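Local coordinates for putative integron gene cassette protein (Uncultured bacterium, PDB 3GHJ) that is of unknown function but belongs to the glyoxalase/bleomycin resistance protein/dioxygenase superfamily, many members of which bind a metal ion or small ligand beside a beta sheet, at residues V34-L39 against V75-E80; N38-S43 against A60-F65; W84-F89 against N132-E137; V110-P115 against V124-A129. The protein carries 1 engineered substitution. All coordinates share one frame; numbering follows the deposited sequence.

Overall arrangement
The chain holds two beta-alpha-beta-beta-beta modules, each giving a four-stranded mixed sheet, as in the glyoxalase/dioxygenase superfamily. Contacts 1 and 2 lie about 6 Å apart between centres and share Asn38 and Leu39; the salt bridge from Arg62 NH2 to Glu79 OE2 (2.8 Å) joins them. Contacts 3 and 4 belong to the other sheet, with centres about 13 Å apart, and Leu136 N approaches Phe128 O at 2.8 Å. Contact 1 meets contact 3 where His134 NE2 approaches Lys35 O at 2.8 Å. A possible functional site, inferred from relatives, lies where His88 and Glu137 of contact 3 meet Glu31 of the second subunit.

Contact 1: residues V34-L39 against V75-E80; sequences VKVKNL and VVLQEE
Leu77 is the hub of one face: its CD2 methyl lies 4.0 Å from Val34 CB and 4.1 Å from Val36 CG1, the Val36 side chain crossing it at about a right angle. Leu39 comes in obliquely from the start of the helix and sets CD1 3.9 Å from Leu77 CB. Farther along, Glu79 reaches across to the chain turn. With CG anti to the backbone N (chi1 -167°) and the chain extended, its carboxylate takes the amide of Leu39 at 2.9 Å (N to OE2). That donor meets the anti side of OE2, 20° out of the carboxylate plane, and Arg62 pairs with the same oxygen. On the face of Lys35 and Gln78, a salt bridge joins Lys35 NZ to Glu80 OE2 at 3.6 Å, long and doubtful because Glu80 is modelled in two conformers. Between the two faces the backbones form a parallel ladder, with bonds including Val34 N to Val76 O (2.8 Å) and Glu80 N to Val36 O (2.8 Å). Within the chain, strand 28-36 is outermost in its sheet, beside 73-79; strand 63-68 flanks the latter's other side, and helix 39-49 covers the Leu77 face through Ser42, Ser43 and Tyr46.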
loop_
_atom_site.group_PDB
_atom_site.type_symbol
_atom_site.label_atom_id
_atom_site.label_comp_id
_atom_site.label_asym_id
_atom_site.label_seq_id
_atom_site.Cartn_x
_atom_site.Cartn_y
_atom_site.Cartn_z
ATOM N N VAL A 34 -7.153 1.253 4.346
ATOM C CA VAL A 34 -7.531 -0.061 4.861
ATOM C C VAL A 34 -8.957 0.015 5.383
ATOM O O VAL A 34 -9.243 0.786 6.308
ATOM C CB VAL A 34 -6.602 -0.482 6.008
ATOM C CG1 VAL A 34 -6.951 -1.882 6.490
ATOM C CG2 VAL A 34 -5.138 -0.429 5.549
ATOM N N LYS A 35 -9.857 -0.763 4.785
ATOM C CA LYS A 35 -11.239 -0.822 5.260
ATOM C C LYS A 35 -11.312 -1.643 6.534
ATOM O O LYS A 35 -10.830 -2.772 6.580
ATOM C CB LYS A 35 -12.155 -1.431 4.194
ATOM C CG LYS A 35 -12.109 -0.711 2.856
ATOM C CD LYS A 35 -12.535 0.741 2.978
ATOM C CE LYS A 35 -12.587 1.412 1.612
ATOM N NZ LYS A 35 -13.127 2.798 1.701
ATOM N N VAL A 36 -11.913 -1.076 7.575
ATOM C CA VAL A 36 -11.975 -1.755 8.865
ATOM C C VAL A 36 -13.406 -1.865 9.378
ATOM O O VAL A 36 -14.221 -0.974 9.154
ATOM C CB VAL A 36 -11.090 -1.046 9.925
ATOM C CG1 VAL A 36 -9.665 -0.889 9.394
ATOM C CG2 VAL A 36 -11.666 0.319 10.315
ATOM N N LYS A 37 -13.691 -2.953 10.080
ATOM C CA LYS A 37 -15.024 -3.151 10.659
ATOM C C LYS A 37 -15.286 -2.261 11.874
ATOM O O LYS A 37 -16.418 -1.831 12.105
ATOM C CB LYS A 37 -15.236 -4.621 11.022
ATOM C CG LYS A 37 -15.429 -5.529 9.811
ATOM C CD LYS A 37 -16.791 -5.322 9.158
ATOM C CE LYS A 37 -17.008 -6.302 8.011
ATOM N NZ LYS A 37 -18.426 -6.302 7.547
ATOM N N ASN A 38 -14.243 -1.984 12.647
ATOM C CA ASN A 38 -14.374 -1.216 13.875
ATOM C C ASN A 38 -13.171 -0.294 14.000
ATOM O O ASN A 38 -12.040 -0.757 14.191
ATOM C CB ASN A 38 -14.465 -2.169 15.072
ATOM C CG ASN A 38 -14.701 -1.448 16.393
ATOM O OD1 ASN A 38 -13.952 -0.556 16.777
ATOM N ND2 ASN A 38 -15.737 -1.869 17.114
ATOM N N LEU A 39 -13.419 1.004 13.883
ATOM C CA LEU A 39 -12.331 1.976 13.861
ATOM C C LEU A 39 -11.493 1.906 15.133
ATOM O O LEU A 39 -10.268 1.952 15.071
ATOM C CB LEU A 39 -12.850 3.395 13.645
ATOM C CG LEU A 39 -11.764 4.431 13.340
ATOM C CD1 LEU A 39 -11.033 4.070 12.041
ATOM C CD2 LEU A 39 -12.372 5.818 13.243
ATOM N N VAL A 75 -0.898 4.597 6.978
ATOM C CA VAL A 75 -2.107 3.843 6.702
ATOM C C VAL A 75 -3.289 4.732 7.036
ATOM O O VAL A 75 -3.237 5.520 7.983
ATOM C CB VAL A 75 -2.198 2.512 7.486
ATOM C CG1 VAL A 75 -1.111 1.546 7.031
ATOM C CG2 VAL A 75 -2.128 2.755 8.983
ATOM N N VAL A 76 -4.337 4.633 6.232
ATOM C CA VAL A 76 -5.587 5.330 6.503
ATOM C C VAL A 76 -6.659 4.290 6.795
ATOM O O VAL A 76 -7.138 3.604 5.893
ATOM C CB VAL A 76 -6.045 6.231 5.331
ATOM C CG1 VAL A 76 -7.249 7.078 5.770
ATOM C CG2 VAL A 76 -4.899 7.119 4.852
ATOM N N LEU A 77 -7.018 4.148 8.064
ATOM C CA LEU A 77 -8.064 3.212 8.424
ATOM C C LEU A 77 -9.408 3.865 8.140
ATOM O O LEU A 77 -9.635 5.011 8.527
ATOM C CB LEU A 77 -7.959 2.835 9.904
ATOM C CG LEU A 77 -6.593 2.340 10.392
ATOM C CD1 LEU A 77 -6.673 2.008 11.876
ATOM C CD2 LEU A 77 -6.127 1.121 9.601
ATOM N N GLN A 78 -10.289 3.152 7.446
ATOM C CA GLN A 78 -11.594 3.708 7.086
ATOM C C GLN A 78 -12.675 2.727 7.491
ATOM O O GLN A 78 -12.711 1.609 6.994
ATOM C CB GLN A 78 -11.655 3.955 5.578
ATOM C CG GLN A 78 -10.588 4.922 5.094
ATOM C CD GLN A 78 -10.559 5.088 3.587
ATOM O OE1 GLN A 78 -10.285 6.177 3.076
ATOM N NE2 GLN A 78 -10.827 4.010 2.869
ATOM N N GLU A 79 -13.550 3.130 8.403
ATOM C CA GLU A 79 -14.574 2.213 8.868
ATOM C C GLU A 79 -15.634 1.937 7.808
ATOM O O GLU A 79 -16.192 2.862 7.213
ATOM C CB GLU A 79 -15.239 2.740 10.138
ATOM C CG GLU A 79 -16.078 1.704 10.857
ATOM C CD GLU A 79 -16.622 2.232 12.164
ATOM O OE1 GLU A 79 -17.589 3.025 12.128
ATOM O OE2 GLU A 79 -16.080 1.863 13.222
ATOM N N GLU A 80 -15.888 0.667 7.582
ATOM C CA GLU A 80 -16.913 0.176 6.657
ATOM C C GLU A 80 -17.543 -1.073 7.267
ATOM O O GLU A 80 -16.875 -2.051 7.407
ATOM C CB GLU A 80 -16.244 -0.190 5.334
ATOM C CG GLU A 80 -15.976 0.960 4.465
ATOM C CD GLU A 80 -16.176 0.663 2.958
ATOM O OE1 GLU A 80 -16.034 -0.522 2.517
ATOM O OE2 GLU A 80 -16.449 1.650 2.249
#

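Contact 2: residues N38-S43 against A60-F65; sequences NLEKSS and ARRWNF
Arg62 folds back at chi2 (-66°) and again at chi3 (-73°), while Glu40 bends at chi2 (74°), and these turns bring guanidinium and carboxylate together nearly coplanar. The grip is end-on and two-nitrogen: Arg62 NH2 donates to Glu40 OE1 at 3.0 Å, and Arg62 NH1 to Glu40 OE2, also at 3.0 Å. Each oxygen uses its syn lone pair and lies near the guanidinium plane; a weak third bond runs from Arg62 NH2 to Glu40 OE2 at 3.3 Å. Over one face of the guanidinium, offset toward its rim, sits Leu39, with CB 3.6 Å from Arg62 NH2. The Leu39 branches go on to the strand: CD2 packs 3.6 Å from Arg62 C, and CD1 stands 4.1 Å from Asn64 CB. Asn38 is the N-cap of this helix, its OD1 accepting from Lys41 N at 2.9 Å. Leu39 O accepts from Ser43 N and, at 2.7 Å, from Ser43 OG, on opposite faces of its plane. Arg62 has positive phi and forms, with Trp63, a G1 beta bulge opposite Asp58. With Glu79 as second carboxylate, Arg62 ties the first turn of helix 39-49 to strand 73-79 from the loop that leads into strand 63-68. Two carboxylates would be expected to stabilise its positive charge, and the nearby helix N-terminus probably suits an ionised Glu40.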
loop_
_atom_site.group_PDB
_atom_site.type_symbol
_atom_site.label_atom_id
_atom_site.label_comp_id
_atom_site.label_asym_id
_atom_site.label_seq_id
_atom_site.Cartn_x
_atom_site.Cartn_y
_atom_site.Cartn_z
ATOM N N ASN A 38 -14.243 -1.984 12.647
ATOM C CA ASN A 38 -14.374 -1.216 13.875
ATOM C C ASN A 38 -13.171 -0.294 14.000
ATOM O O ASN A 38 -12.040 -0.757 14.191
ATOM C CB ASN A 38 -14.465 -2.169 15.072
ATOM C CG ASN A 38 -14.701 -1.448 16.393
ATOM O OD1 ASN A 38 -13.952 -0.556 16.777
ATOM N ND2 ASN A 38 -15.737 -1.869 17.114
ATOM N N LEU A 39 -13.419 1.004 13.883
ATOM C CA LEU A 39 -12.331 1.976 13.861
ATOM C C LEU A 39 -11.493 1.906 15.133
ATOM O O LEU A 39 -10.268 1.952 15.071
ATOM C CB LEU A 39 -12.850 3.395 13.645
ATOM C CG LEU A 39 -11.764 4.431 13.340
ATOM C CD1 LEU A 39 -11.033 4.070 12.041
ATOM C CD2 LEU A 39 -12.372 5.818 13.243
ATOM N N GLU A 40 -12.143 1.791 16.287
ATOM C CA GLU A 40 -11.408 1.781 17.547
ATOM C C GLU A 40 -10.550 0.531 17.696
ATOM O O GLU A 40 -9.383 0.607 18.075
ATOM C CB GLU A 40 -12.364 1.917 18.738
ATOM C CG GLU A 40 -12.964 3.313 18.907
ATOM C CD GLU A 40 -14.047 3.643 17.887
ATOM O OE1 GLU A 40 -14.701 2.711 17.366
ATOM O OE2 GLU A 40 -14.253 4.846 17.611
ATOM N N LYS A 41 -11.127 -0.628 17.403
ATOM C CA LYS A 41 -10.388 -1.865 17.568
ATOM C C LYS A 41 -9.225 -1.936 16.582
ATOM O O LYS A 41 -8.139 -2.403 16.922
ATOM C CB LYS A 41 -11.303 -3.081 17.423
ATOM C CG LYS A 41 -12.335 -3.195 18.554
ATOM C CD LYS A 41 -13.108 -4.502 18.481
ATOM C CE LYS A 41 -14.086 -4.620 19.645
ATOM N NZ LYS A 41 -15.015 -5.773 19.475
ATOM N N SER A 42 -9.455 -1.485 15.358
ATOM C CA SER A 42 -8.365 -1.495 14.390
ATOM C C SER A 42 -7.307 -0.442 14.725
ATOM O O SER A 42 -6.111 -0.713 14.612
ATOM C CB SER A 42 -8.874 -1.340 12.955
ATOM O OG SER A 42 -9.408 -2.568 12.483
ATOM N N SER A 43 -7.731 0.741 15.154
ATOM C CA SER A 43 -6.759 1.749 15.570
ATOM C C SER A 43 -5.874 1.206 16.693
ATOM O O SER A 43 -4.664 1.429 16.705
ATOM C CB SER A 43 -7.453 3.038 16.007
ATOM O OG SER A 43 -8.122 3.657 14.922
ATOM N N ALA A 60 -15.637 11.984 12.398
ATOM C CA ALA A 60 -16.793 12.280 11.563
ATOM C C ALA A 60 -16.922 11.271 10.429
ATOM O O ALA A 60 -17.932 10.575 10.322
ATOM C CB ALA A 60 -16.701 13.694 11.008
ATOM N N ARG A 61 -15.898 11.199 9.585
ATOM C CA ARG A 61 -15.902 10.269 8.463
ATOM C C ARG A 61 -15.556 8.860 8.919
ATOM O O ARG A 61 -15.657 7.913 8.143
ATOM C CB ARG A 61 -14.920 10.717 7.379
ATOM C CG ARG A 61 -15.343 11.973 6.640
ATOM C CD ARG A 61 -14.543 12.156 5.364
ATOM N NE ARG A 61 -13.127 12.379 5.632
ATOM C CZ ARG A 61 -12.200 12.505 4.689
ATOM N NH1 ARG A 61 -12.539 12.425 3.410
ATOM N NH2 ARG A 61 -10.933 12.708 5.025
ATOM N N ARG A 62 -15.143 8.731 10.177
ATOM C CA ARG A 62 -14.696 7.450 10.712
ATOM C C ARG A 62 -13.428 6.975 10.004
ATOM O O ARG A 62 -13.344 5.829 9.565
ATOM C CB ARG A 62 -15.802 6.400 10.610
ATOM C CG ARG A 62 -17.076 6.786 11.350
ATOM C CD ARG A 62 -16.837 6.835 12.847
ATOM N NE ARG A 62 -16.703 5.496 13.418
ATOM C CZ ARG A 62 -16.217 5.242 14.629
ATOM N NH1 ARG A 62 -15.808 6.238 15.402
ATOM N NH2 ARG A 62 -16.135 3.992 15.063
ATOM N N TRP A 63 -12.452 7.872 9.898
ATOM C CA TRP A 63 -11.149 7.562 9.316
ATOM C C TRP A 63 -10.068 7.892 10.331
ATOM O O TRP A 63 -10.205 8.836 11.117
ATOM C CB TRP A 63 -10.897 8.403 8.067
ATOM C CG TRP A 63 -11.768 8.089 6.870
ATOM C CD1 TRP A 63 -12.882 7.304 6.843
ATOM C CD2 TRP A 63 -11.592 8.586 5.540
ATOM N NE1 TRP A 63 -13.406 7.272 5.568
ATOM C CE2 TRP A 63 -12.632 8.053 4.751
ATOM C CE3 TRP A 63 -10.650 9.427 4.935
ATOM C CZ2 TRP A 63 -12.757 8.332 3.389
ATOM C CZ3 TRP A 63 -10.775 9.704 3.582
ATOM C CH2 TRP A 63 -11.821 9.157 2.825
ATOM N N ASN A 64 -8.981 7.133 10.307
ATOM C CA ASN A 64 -7.829 7.424 11.152
ATOM C C ASN A 64 -6.564 7.305 10.318
ATOM O O ASN A 64 -6.244 6.222 9.821
ATOM C CB ASN A 64 -7.785 6.482 12.357
ATOM C CG ASN A 64 -6.869 6.987 13.467
ATOM O OD1 ASN A 64 -6.289 8.065 13.360
ATOM N ND2 ASN A 64 -6.735 6.201 14.534
ATOM N N PHE A 65 -5.868 8.425 10.147
ATOM C CA PHE A 65 -4.617 8.494 9.395
ATOM C C PHE A 65 -3.476 8.287 10.372
ATOM O O PHE A 65 -3.275 9.107 11.278
ATOM C CB PHE A 65 -4.446 9.882 8.752
ATOM C CG PHE A 65 -5.524 10.255 7.767
ATOM C CD1 PHE A 65 -6.791 10.633 8.203
ATOM C CD2 PHE A 65 -5.252 10.275 6.404
ATOM C CE1 PHE A 65 -7.771 11.004 7.292
ATOM C CE2 PHE A 65 -6.229 10.647 5.485
ATOM C CZ PHE A 65 -7.486 11.010 5.931
#

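Contact 3: residues W84-F89 against N132-E137; sequences WQQQHF and NGHALE
Gln87 N donates to His134 ND1 at 3.0 Å, approaching 34° out of the imidazole plane. Ala135 N reaches Gln87 O at 2.9 Å. His88 ND1 gives its proton to Ala135 O at 2.8 Å, from above the carbonyl plane, and Trp84 NE1 makes a weak, bent bond to Asn132 O at 2.8 Å. Among the ring contacts, Gln87 CB lies over a face of His134, 4.0 Å from the ring centroid, in a CH-pi contact. The five-membered ring of Trp84 is nearly parallel to His134 (9°), but slid so far, with centroids 5.6 Å apart, that they barely overlap. Apolar packing sets Phe89 CZ 3.6 Å from Leu136 CD1; Phe89 also pairs in an antiparallel ladder with a strand of the second subunit, continuing the sheet. His134 accepts at ND1 and donates through NE2 to Lys35 O, which fixes the ring's rotation. His88 NE2 lies 3.2 Å from Glu137 OE1 at an angle too poor for a bond and instead bonds Glu31 of the second subunit. His88, Glu137 and that Glu31 gather in a way consistent with metal-site positions of glyoxalase relatives, so a functional site is possible; no metal is established here.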
loop_
_atom_site.group_PDB
_atom_site.type_symbol
_atom_site.label_atom_id
_atom_site.label_comp_id
_atom_site.label_asym_id
_atom_site.label_seq_id
_atom_site.Cartn_x
_atom_site.Cartn_y
_atom_site.Cartn_z
ATOM N N TRP A 84 -17.401 -6.809 3.122
ATOM C CA TRP A 84 -16.020 -7.156 3.423
ATOM C C TRP A 84 -15.282 -7.711 2.212
ATOM O O TRP A 84 -15.800 -8.560 1.487
ATOM C CB TRP A 84 -15.955 -8.193 4.552
ATOM C CG TRP A 84 -14.540 -8.479 5.025
ATOM C CD1 TRP A 84 -13.845 -7.800 5.989
ATOM C CD2 TRP A 84 -13.661 -9.512 4.553
ATOM N NE1 TRP A 84 -12.591 -8.342 6.139
ATOM C CE2 TRP A 84 -12.455 -9.401 5.280
ATOM C CE3 TRP A 84 -13.780 -10.538 3.604
ATOM C CZ2 TRP A 84 -11.381 -10.271 5.083
ATOM C CZ3 TRP A 84 -12.713 -11.400 3.406
ATOM C CH2 TRP A 84 -11.527 -11.264 4.147
ATOM N N GLN A 85 -14.062 -7.213 1.965
ATOM C CA GLN A 85 -13.178 -7.791 0.996
ATOM C C GLN A 85 -11.758 -7.790 1.539
ATOM O O GLN A 85 -11.325 -6.814 2.031
ATOM C CB GLN A 85 -13.210 -7.022 -0.340
ATOM C CG GLN A 85 -14.282 -7.520 -1.313
ATOM C CD GLN A 85 -13.987 -7.165 -2.774
ATOM O OE1 GLN A 85 -12.890 -6.801 -3.155
ATOM N NE2 GLN A 85 -14.998 -7.230 -3.550
ATOM N N GLN A 86 -11.080 -8.907 1.405
ATOM C CA GLN A 86 -9.727 -9.011 1.923
ATOM C C GLN A 86 -8.770 -8.111 1.161
ATOM O O GLN A 86 -8.802 -8.052 -0.072
ATOM C CB GLN A 86 -9.214 -10.453 1.884
ATOM C CG GLN A 86 -8.013 -10.637 2.806
ATOM C CD GLN A 86 -7.550 -12.063 2.894
ATOM O OE1 GLN A 86 -7.397 -12.608 3.996
ATOM N NE2 GLN A 86 -7.318 -12.682 1.749
ATOM N N GLN A 87 -7.919 -7.430 1.905
ATOM C CA GLN A 87 -6.840 -6.658 1.344
ATOM C C GLN A 87 -5.495 -7.328 1.664
ATOM O O GLN A 87 -5.388 -8.064 2.592
ATOM C CB GLN A 87 -6.864 -5.254 1.920
ATOM C CG GLN A 87 -8.074 -4.458 1.487
ATOM C CD GLN A 87 -8.136 -3.073 2.072
ATOM O OE1 GLN A 87 -9.061 -2.731 2.715
ATOM N NE2 GLN A 87 -7.148 -2.279 1.779
ATOM N N HIS A 88 -4.504 -7.016 0.839
ATOM C CA HIS A 88 -3.139 -7.418 1.073
ATOM C C HIS A 88 -2.199 -6.262 0.868
ATOM O O HIS A 88 -2.239 -5.627 -0.115
ATOM C CB HIS A 88 -2.654 -8.580 0.164
ATOM C CG HIS A 88 -1.169 -8.793 0.265
ATOM N ND1 HIS A 88 -0.569 -9.284 1.403
ATOM C CD2 HIS A 88 -0.161 -8.514 -0.591
ATOM C CE1 HIS A 88 0.734 -9.312 1.231
ATOM N NE2 HIS A 88 1.009 -8.832 0.041
ATOM N N PHE A 89 -1.321 -6.081 1.847
ATOM C CA PHE A 89 -0.252 -5.127 1.795
ATOM C C PHE A 89 0.872 -5.538 2.724
ATOM O O PHE A 89 0.663 -6.281 3.618
ATOM C CB PHE A 89 -0.742 -3.686 2.114
ATOM C CG PHE A 89 -1.639 -3.591 3.322
ATOM C CD1 PHE A 89 -2.982 -3.737 3.193
ATOM C CD2 PHE A 89 -1.126 -3.305 4.546
ATOM C CE1 PHE A 89 -3.796 -3.678 4.277
ATOM C CE2 PHE A 89 -1.952 -3.240 5.622
ATOM C CZ PHE A 89 -3.264 -3.415 5.495
ATOM N N ASN A 132 -9.346 -7.422 11.011
ATOM C CA ASN A 132 -10.328 -7.573 9.949
ATOM C C ASN A 132 -10.038 -8.782 9.080
ATOM O O ASN A 132 -10.755 -9.038 8.107
ATOM C CB ASN A 132 -10.274 -6.321 9.076
ATOM C CG ASN A 132 -10.341 -5.062 9.900
ATOM O OD1 ASN A 132 -9.338 -4.334 10.061
ATOM N ND2 ASN A 132 -11.502 -4.804 10.464
ATOM N N GLY A 133 -8.971 -9.506 9.390
ATOM C CA GLY A 133 -8.571 -10.622 8.562
ATOM C C GLY A 133 -7.864 -10.208 7.287
ATOM O O GLY A 133 -7.698 -11.020 6.380
ATOM N N HIS A 134 -7.437 -8.954 7.201
ATOM C CA HIS A 134 -6.618 -8.596 6.054
ATOM C C HIS A 134 -5.307 -9.351 6.106
ATOM O O HIS A 134 -4.820 -9.719 7.190
ATOM C CB HIS A 134 -6.377 -7.093 5.995
ATOM C CG HIS A 134 -7.618 -6.322 5.707
ATOM N ND1 HIS A 134 -8.494 -6.686 4.708
ATOM C CD2 HIS A 134 -8.151 -5.230 6.306
ATOM C CE1 HIS A 134 -9.511 -5.841 4.695
ATOM N NE2 HIS A 134 -9.324 -4.945 5.648
ATOM N N ALA A 135 -4.751 -9.609 4.932
ATOM C CA ALA A 135 -3.515 -10.361 4.816
ATOM C C ALA A 135 -2.338 -9.403 4.868
ATOM O O ALA A 135 -1.940 -8.836 3.844
ATOM C CB ALA A 135 -3.518 -11.152 3.504
ATOM N N LEU A 136 -1.797 -9.200 6.064
ATOM C CA LEU A 136 -0.646 -8.326 6.244
ATOM C C LEU A 136 0.647 -9.115 6.134
ATOM O O LEU A 136 0.662 -10.348 6.234
ATOM C CB LEU A 136 -0.718 -7.588 7.589
ATOM C CG LEU A 136 -1.555 -6.306 7.624
ATOM C CD1 LEU A 136 -3.001 -6.582 7.226
ATOM C CD2 LEU A 136 -1.482 -5.661 9.013
ATOM N N GLU A 137 1.734 -8.398 5.918
ATOM C CA GLU A 137 3.020 -9.017 5.669
ATOM C C GLU A 137 4.124 -8.067 6.109
ATOM O O GLU A 137 3.975 -6.842 6.012
ATOM C CB GLU A 137 3.137 -9.352 4.174
ATOM C CG GLU A 137 4.496 -9.852 3.724
ATOM C CD GLU A 137 4.602 -10.009 2.219
ATOM O OE1 GLU A 137 3.561 -9.948 1.524
ATOM O OE2 GLU A 137 5.737 -10.177 1.728
#

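Contact 4: residues V110-P115 against V124-A129; sequences VSVHGP and VSLYFA
The beta hairpin of strands 113-118 and 123-129 is held here by one antiparallel hydrogen-bonded pair, His113 with Tyr127. His113 N reaches Tyr127 O at 2.8 Å and Tyr127 N returns to His113 O at 2.9 Å. Toward Val110 the backbones diverge, and a water bridges them: it donates to Ser111 O at 2.6 Å and accepts from Ala129 N at 2.9 Å. Away from Tyr127, apolar side chains line the inner face. Val112 CG1 lies 3.9 Å from Leu126 CD2, the side chains crossing at a slant, and Val110 CG1 meets Phe128 CB at 3.8 Å. Phe128 CG sits between its backbone N and carbonyl carbon (chi1 61°), and its ring leads away from the partner segment toward Phe138. At the other end a cis peptide joins Gly114 to Pro115. Pro115 runs alongside Leu126, whose CD2 is 3.6 Å from Pro115 N, and Pro115 CB touches Val124 CG1 at 3.5 Å. Leu105 of helix 98-107 covers Val112 and Phe128, while Phe45 and Ile49 of helix 39-49 reach Val110. The hairpin supplies the second and third strands of a beta-alpha-beta-beta-beta module, characteristic of the glyoxalase/bleomycin resistance/dioxygenase superfamily.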
loop_
_atom_site.group_PDB
_atom_site.type_symbol
_atom_site.label_atom_id
_atom_site.label_comp_id
_atom_site.label_asym_id
_atom_site.label_seq_id
_atom_site.Cartn_x
_atom_site.Cartn_y
_atom_site.Cartn_z
ATOM N N VAL A 110 -0.707 -12.463 18.241
ATOM C CA VAL A 110 -0.900 -12.524 16.795
ATOM C C VAL A 110 -0.211 -13.740 16.196
ATOM O O VAL A 110 0.995 -13.916 16.365
ATOM C CB VAL A 110 -0.332 -11.257 16.114
ATOM C CG1 VAL A 110 -0.492 -11.335 14.588
ATOM C CG2 VAL A 110 -1.000 -10.006 16.680
ATOM N N SER A 111 -0.968 -14.573 15.486
ATOM C CA SER A 111 -0.410 -15.756 14.833
ATOM C C SER A 111 0.377 -15.401 13.574
ATOM O O SER A 111 -0.138 -14.735 12.673
ATOM C CB SER A 111 -1.518 -16.751 14.486
ATOM O OG SER A 111 -2.115 -17.261 15.662
ATOM N N VAL A 112 1.619 -15.862 13.504
ATOM C CA VAL A 112 2.508 -15.488 12.414
ATOM C C VAL A 112 2.941 -16.695 11.602
ATOM O O VAL A 112 3.318 -17.736 12.158
ATOM C CB VAL A 112 3.762 -14.745 12.938
ATOM C CG1 VAL A 112 4.683 -14.344 11.786
ATOM C CG2 VAL A 112 3.360 -13.528 13.763
ATOM N N HIS A 113 2.843 -16.566 10.285
ATOM C CA HIS A 113 3.310 -17.591 9.368
ATOM C C HIS A 113 4.625 -17.153 8.748
ATOM O O HIS A 113 4.788 -15.994 8.354
ATOM C CB HIS A 113 2.272 -17.852 8.272
ATOM C CG HIS A 113 2.719 -18.841 7.240
ATOM N ND1 HIS A 113 2.713 -20.202 7.462
ATOM C CD2 HIS A 113 3.185 -18.668 5.981
ATOM C CE1 HIS A 113 3.158 -20.824 6.385
ATOM N NE2 HIS A 113 3.451 -19.917 5.471
ATOM N N GLY A 114 5.570 -18.079 8.665
ATOM C CA GLY A 114 6.866 -17.784 8.094
ATOM C C GLY A 114 7.924 -17.881 9.175
ATOM O O GLY A 114 7.604 -18.261 10.305
ATOM N N PRO A 115 9.166 -17.486 8.859
ATOM C CA PRO A 115 9.540 -16.829 7.603
ATOM C C PRO A 115 9.396 -17.701 6.363
ATOM O O PRO A 115 9.666 -18.905 6.389
ATOM C CB PRO A 115 11.009 -16.454 7.816
ATOM C CG PRO A 115 11.489 -17.343 8.929
ATOM C CD PRO A 115 10.304 -17.606 9.792
ATOM N N VAL A 124 12.506 -12.186 2.248
ATOM C CA VAL A 124 11.954 -13.034 3.295
ATOM C C VAL A 124 10.672 -12.377 3.796
ATOM O O VAL A 124 10.649 -11.168 4.019
ATOM C CB VAL A 124 12.929 -13.164 4.483
ATOM C CG1 VAL A 124 12.330 -14.062 5.555
ATOM C CG2 VAL A 124 14.270 -13.709 4.014
ATOM N N SER A 125 9.613 -13.162 3.967
ATOM C CA SER A 125 8.327 -12.609 4.382
ATOM C C SER A 125 7.774 -13.257 5.635
ATOM O O SER A 125 7.967 -14.453 5.875
ATOM C CB SER A 125 7.283 -12.770 3.278
ATOM O OG SER A 125 7.659 -12.087 2.096
ATOM N N LEU A 126 7.075 -12.464 6.436
ATOM C CA LEU A 126 6.213 -12.975 7.483
ATOM C C LEU A 126 4.792 -12.576 7.162
ATOM O O LEU A 126 4.561 -11.470 6.677
ATOM C CB LEU A 126 6.561 -12.357 8.830
ATOM C CG LEU A 126 7.937 -12.675 9.399
ATOM C CD1 LEU A 126 8.168 -11.801 10.609
ATOM C CD2 LEU A 126 8.002 -14.164 9.760
ATOM N N TYR A 127 3.841 -13.447 7.473
ATOM C CA TYR A 127 2.437 -13.191 7.173
ATOM C C TYR A 127 1.589 -13.258 8.427
ATOM O O TYR A 127 1.775 -14.145 9.262
ATOM C CB TYR A 127 1.923 -14.210 6.157
ATOM C CG TYR A 127 2.585 -14.107 4.806
ATOM C CD1 TYR A 127 3.642 -14.944 4.462
ATOM C CD2 TYR A 127 2.170 -13.158 3.879
ATOM C CE1 TYR A 127 4.259 -14.846 3.220
ATOM C CE2 TYR A 127 2.778 -13.055 2.632
ATOM C CZ TYR A 127 3.816 -13.905 2.311
ATOM O OH TYR A 127 4.418 -13.809 1.074
ATOM N N PHE A 128 0.651 -12.332 8.564
ATOM C CA PHE A 128 -0.241 -12.308 9.715
ATOM C C PHE A 128 -1.474 -11.503 9.364
ATOM O O PHE A 128 -1.501 -10.796 8.347
ATOM C CB PHE A 128 0.453 -11.706 10.948
ATOM C CG PHE A 128 0.912 -10.278 10.763
ATOM C CD1 PHE A 128 2.109 -10.001 10.124
ATOM C CD2 PHE A 128 0.142 -9.221 11.236
ATOM C CE1 PHE A 128 2.542 -8.682 9.957
ATOM C CE2 PHE A 128 0.562 -7.901 11.073
ATOM C CZ PHE A 128 1.763 -7.632 10.430
ATOM N N ALA A 129 -2.498 -11.615 10.200
ATOM C CA ALA A 129 -3.771 -10.936 9.998
ATOM C C ALA A 129 -3.922 -9.712 10.891
ATOM O O ALA A 129 -3.411 -9.682 12.011
ATOM C CB ALA A 129 -4.932 -11.911 10.246
HETATM O O HOH W 1 -2.526 -13.697 12.234
#